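Local coordinates for SusD-like protein BACOVA_02651 (Bacteroides ovatus, PDB 5E75) that binds polysaccharide at the cell surface and probably captures xyloglucan there before its transport into the periplasm for degradation, at residues Y385-N388 and R389-R393; I503-P506 and L507-E510. One frame throughout, in Å; residues are numbered along the deposited sequence.

Contact 1. Residues Y385-N388 and R389-R393; sequences YFFN and RVRER
Tyr385 and Arg389, one helical turn apart, run side by side and point the same way. The arginine lays CG over one face of the phenol ring, 4.0 Å from the Tyr385 ring centroid in a CH-pi contact, and its CD passes 3.6 Å from the Tyr385 OH. Bends at chi2 and chi3 then carry the Arg389 guanidinium onward, toward the C-terminal end of the helix, where NH1 meets Glu392 OE1 at 2.9 Å in a salt bridge on the anti side of the carboxylate; NH2 pairs with Asp225. The second arginine repeats the i to i+4 pairing on another side of the helix. With CG of Phe387 anti to its backbone N (chi1 175°), the ring leans toward the following turn, and its CE1 touches CG of Arg391 at 3.6 Å. Ring and guanidinium planes are nearly parallel, 12° apart, but the guanidinium lies beyond the ring, and the aliphatic CG and CD make the contact. The Arg391 CG also passes 3.7 Å from Asn388 OD1, whose amide plane is turned 66° from the guanidinium. All this lies on helix 382-393 of the SusD-family fold. Phe387 packs on Leu365 and Ala368 of helix 360-372, Phe386 reaches helix 205-221, Asn388 ND2 bonds to Lys399 O, and Arg391 bonds to Asn397 O and forms salt bridges with Glu293 and with Glu410 of helix 404-415.

Contact 2. Residues I503-P506 and L507-E510; sequences IQNP and LLNE
Asn505 leaves helical geometry at phi -133° and psi 88°, and the chain from Pro506 through Asn509 then coils into a short 3-10 turn in which Leu508 N bonds to Asn505 O at 3.0 Å and Asn509 N to Pro506 O at 3.0 Å. The asparagine side chain also grips this turn: a chi1 of 180° swings the amide away from Asn505 N and forward, where OD1 accepts the N-H of Leu507 at 3.1 Å, the donor standing well above the amide carbonyl plane. This closes an Asx turn at the start of the 3-10 segment. ND2 donates to Arg146 O, holding the other end of the buried amide. Leu508 crosses that amide at about a right angle, its CG 3.9 Å from Asn505 ND2. Replaced by an alanine, Asn505 would probably leave the Leu507 N-H without its side-chain acceptor and the Arg146 carbonyl without its donor. At the outer end, one water donates to both Pro506 O and Glu510 OE2. The turn follows helix 499-504, where Leu508 folds back onto Asp501 and Val502; Asn505 and Leu507 rest on Val145 and Leu508 on Leu148, which with Arg146 lie in the loop between helices 137-142 and 151-168.

How the contacts relate
Contacts 1 and 2 lie on opposite sides of the centre of the chain, their centres 46 Å apart and their nearest atoms about 37 Å apart, so they do not touch. Contact 1 comes first in the chain and closes well before contact 2 opens; both fall within the range of the SusD family. Contact 1 is a mostly buried piece of regular helix, tied to its surroundings by arginine ion pairs and aromatic packing; contact 2 is a partly exposed turn after a helix, organised by one asparagine. A bound 1,2-ethanediol, probably from the crystallisation liquor, sits about 6 Å from the side chain of Leu508. Each contact is local packing within its own part of the helical fold.

Contact 1. Residues Y385-N388 and R389-R393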
loop_
_atom_site.group_PDB
_atom_site.type_symbol
_atom_site.label_atom_id
_atom_site.label_comp_id
_atom_site.label_asym_id
_atom_site.label_seq_id
_atom_site.Cartn_x
_atom_site.Cartn_y
_atom_site.Cartn_z
ATOM N N TYR A 385 5.997 21.207 8.963
ATOM C CA TYR A 385 6.450 21.680 7.664
ATOM C C TYR A 385 6.294 20.590 6.618
ATOM O O TYR A 385 5.779 20.840 5.532
ATOM C CB TYR A 385 7.906 22.156 7.713
ATOM C CG TYR A 385 8.542 22.381 6.358
ATOM C CD1 TYR A 385 8.121 23.409 5.529
ATOM C CD2 TYR A 385 9.551 21.543 5.906
ATOM C CE1 TYR A 385 8.704 23.613 4.297
ATOM C CE2 TYR A 385 10.142 21.734 4.688
ATOM C CZ TYR A 385 9.712 22.776 3.878
ATOM O OH TYR A 385 10.297 22.963 2.654
ATOM N N PHE A 386 6.723 19.374 6.935
ATOM C CA PHE A 386 6.685 18.312 5.937
ATOM C C PHE A 386 5.266 17.827 5.686
ATOM O O PHE A 386 4.940 17.474 4.553
ATOM C CB PHE A 386 7.678 17.193 6.284
ATOM C CG PHE A 386 9.120 17.572 5.985
ATOM C CD1 PHE A 386 9.547 17.682 4.684
ATOM C CD2 PHE A 386 10.012 17.881 7.005
ATOM C CE1 PHE A 386 10.833 18.064 4.379
ATOM C CE2 PHE A 386 11.295 18.284 6.713
ATOM C CZ PHE A 386 11.713 18.375 5.399
ATOM N N PHE A 387 4.401 17.861 6.700
ATOM C CA PHE A 387 2.980 17.635 6.479
ATOM C C PHE A 387 2.466 18.657 5.461
ATOM O O PHE A 387 1.759 18.321 4.492
ATOM C CB PHE A 387 2.200 17.759 7.800
ATOM C CG PHE A 387 0.709 17.665 7.651
ATOM C CD1 PHE A 387 -0.046 18.781 7.302
ATOM C CD2 PHE A 387 0.049 16.470 7.876
ATOM C CE1 PHE A 387 -1.415 18.697 7.164
ATOM C CE2 PHE A 387 -1.340 16.386 7.744
ATOM C CZ PHE A 387 -2.059 17.501 7.372
ATOM N N ASN A 388 2.846 19.914 5.669
ATOM C CA ASN A 388 2.357 20.977 4.811
ATOM C C ASN A 388 2.950 20.971 3.410
ATOM O O ASN A 388 2.337 21.524 2.485
ATOM C CB ASN A 388 2.486 22.342 5.511
ATOM C CG ASN A 388 1.347 22.591 6.474
ATOM O OD1 ASN A 388 0.217 22.165 6.239
ATOM N ND2 ASN A 388 1.631 23.287 7.555
ATOM N N ARG A 389 4.097 20.313 3.214
ATOM C CA ARG A 389 4.623 20.113 1.874
ATOM C C ARG A 389 3.692 19.195 1.077
ATOM O O ARG A 389 3.513 19.382 -0.125
ATOM C CB ARG A 389 6.036 19.519 1.907
ATOM C CG ARG A 389 7.150 20.517 2.255
ATOM C CD ARG A 389 7.427 21.486 1.103
ATOM N NE ARG A 389 7.879 20.742 -0.062
ATOM C CZ ARG A 389 7.248 20.656 -1.235
ATOM N NH1 ARG A 389 6.140 21.342 -1.484
ATOM N NH2 ARG A 389 7.763 19.892 -2.193
ATOM N N VAL A 390 3.108 18.201 1.751
ATOM C CA VAL A 390 2.164 17.303 1.084
ATOM C C VAL A 390 0.903 18.087 0.666
ATOM O O VAL A 390 0.386 17.934 -0.453
ATOM C CB VAL A 390 1.832 16.087 1.968
ATOM C CG1 VAL A 390 0.804 15.189 1.285
ATOM C CG2 VAL A 390 3.097 15.284 2.276
ATOM N N ARG A 391 0.409 18.929 1.566
ATOM C CA ARG A 391 -0.724 19.810 1.260
ATOM C C ARG A 391 -0.394 20.729 0.076
ATOM O O ARG A 391 -1.205 20.904 -0.854
ATOM C CB ARG A 391 -1.043 20.696 2.469
ATOM C CG ARG A 391 -1.361 19.966 3.775
ATOM C CD ARG A 391 -2.776 19.457 3.839
ATOM N NE ARG A 391 -3.776 20.536 3.807
ATOM C CZ ARG A 391 -5.083 20.325 3.887
ATOM N NH1 ARG A 391 -5.559 19.097 4.044
ATOM N NH2 ARG A 391 -5.935 21.348 3.836
ATOM N N GLU A 392 0.769 21.365 0.149
ATOM C CA GLU A 392 1.214 22.309 -0.870
ATOM C C GLU A 392 1.320 21.636 -2.241
ATOM O O GLU A 392 0.921 22.201 -3.261
ATOM C CB GLU A 392 2.566 22.900 -0.466
ATOM C CG GLU A 392 3.126 23.959 -1.377
ATOM C CD GLU A 392 4.337 24.599 -0.755
ATOM O OE1 GLU A 392 5.244 23.854 -0.329
ATOM O OE2 GLU A 392 4.361 25.848 -0.635
ATOM N N ARG A 393 1.859 20.416 -2.281
ATOM C CA ARG A 393 1.987 19.718 -3.548
ATOM C C ARG A 393 0.617 19.419 -4.166
ATOM O O ARG A 393 0.462 19.464 -5.392
ATOM C CB ARG A 393 2.812 18.434 -3.368
ATOM C CG ARG A 393 3.219 17.759 -4.673
ATOM C CD ARG A 393 2.223 16.676 -5.154
ATOM N NE ARG A 393 2.208 15.527 -4.257
ATOM C CZ ARG A 393 3.127 14.566 -4.267
ATOM N NH1 ARG A 393 4.115 14.584 -5.152
ATOM N NH2 ARG A 393 3.071 13.576 -3.384
#

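Contact 2. Residues I503-P506 and L507-E510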
loop_
_atom_site.group_PDB
_atom_site.type_symbol
_atom_site.label_atom_id
_atom_site.label_comp_id
_atom_site.label_asym_id
_atom_site.label_seq_id
_atom_site.Cartn_x
_atom_site.Cartn_y
_atom_site.Cartn_z
ATOM N N ILE A 503 -4.694 -26.402 7.832
ATOM C CA ILE A 503 -4.776 -27.856 7.696
ATOM C C ILE A 503 -3.372 -28.464 7.648
ATOM O O ILE A 503 -3.107 -29.474 8.308
ATOM C CB ILE A 503 -5.616 -28.253 6.459
ATOM C CG1 ILE A 503 -7.094 -27.934 6.714
ATOM C CG2 ILE A 503 -5.445 -29.744 6.125
ATOM C CD1 ILE A 503 -7.953 -27.971 5.472
ATOM N N GLN A 504 -2.475 -27.839 6.894
ATOM C CA GLN A 504 -1.107 -28.324 6.776
ATOM C C GLN A 504 -0.280 -28.070 8.033
ATOM O O GLN A 504 0.606 -28.856 8.355
ATOM C CB GLN A 504 -0.426 -27.692 5.561
ATOM C CG GLN A 504 -1.065 -28.083 4.238
ATOM C CD GLN A 504 -1.149 -29.592 4.053
ATOM O OE1 GLN A 504 -0.217 -30.326 4.390
ATOM N NE2 GLN A 504 -2.280 -30.063 3.532
ATOM N N ASN A 505 -0.574 -26.978 8.738
ATOM C CA ASN A 505 0.160 -26.617 9.955
ATOM C C ASN A 505 -0.804 -26.252 11.083
ATOM O O ASN A 505 -1.157 -25.080 11.251
ATOM C CB ASN A 505 1.118 -25.453 9.688
ATOM C CG ASN A 505 1.889 -25.048 10.923
ATOM O OD1 ASN A 505 1.828 -25.726 11.945
ATOM N ND2 ASN A 505 2.634 -23.948 10.830
ATOM N N PRO A 506 -1.239 -27.244 11.864
ATOM C CA PRO A 506 -2.205 -26.945 12.930
ATOM C C PRO A 506 -1.697 -25.994 14.014
ATOM O O PRO A 506 -2.507 -25.522 14.823
ATOM C CB PRO A 506 -2.524 -28.322 13.534
ATOM C CG PRO A 506 -1.553 -29.276 12.934
ATOM C CD PRO A 506 -1.046 -28.691 11.670
ATOM N N LEU A 507 -0.401 -25.697 14.043
ATOM C CA LEU A 507 0.095 -24.763 15.044
ATOM C C LEU A 507 -0.332 -23.338 14.726
ATOM O O LEU A 507 -0.207 -22.460 15.573
ATOM C CB LEU A 507 1.614 -24.855 15.201
ATOM C CG LEU A 507 2.134 -26.188 15.754
ATOM C CD1 LEU A 507 3.646 -26.187 15.860
ATOM C CD2 LEU A 507 1.533 -26.506 17.105
ATOM N N LEU A 508 -0.854 -23.104 13.524
ATOM C CA LEU A 508 -1.436 -21.805 13.209
ATOM C C LEU A 508 -2.669 -21.530 14.083
ATOM O O LEU A 508 -3.070 -20.379 14.237
ATOM C CB LEU A 508 -1.769 -21.679 11.722
ATOM C CG LEU A 508 -0.564 -21.668 10.773
ATOM C CD1 LEU A 508 -1.053 -21.592 9.336
ATOM C CD2 LEU A 508 0.429 -20.533 11.059
ATOM N N ASN A 509 -3.233 -22.575 14.684
ATOM C CA ASN A 509 -4.347 -22.429 15.630
ATOM C C ASN A 509 -3.917 -22.431 17.096
ATOM O O ASN A 509 -4.764 -22.418 17.993
ATOM C CB ASN A 509 -5.366 -23.557 15.428
ATOM C CG ASN A 509 -6.401 -23.244 14.364
ATOM O OD1 ASN A 509 -6.693 -22.086 14.076
ATOM N ND2 ASN A 509 -6.974 -24.292 13.785
ATOM N N GLU A 510 -2.611 -22.418 17.346
ATOM C CA GLU A 510 -2.078 -22.482 18.701
ATOM C C GLU A 510 -1.384 -21.178 19.044
ATOM O O GLU A 510 -1.081 -20.377 18.163
ATOM C CB GLU A 510 -1.097 -23.646 18.826
ATOM C CG GLU A 510 -1.733 -25.014 18.551
ATOM C CD GLU A 510 -2.836 -25.343 19.539
ATOM O OE1 GLU A 510 -2.710 -24.949 20.716
ATOM O OE2 GLU A 510 -3.833 -25.976 19.134
HETATM O O HOH W 1 -4.216 -26.908 16.440
#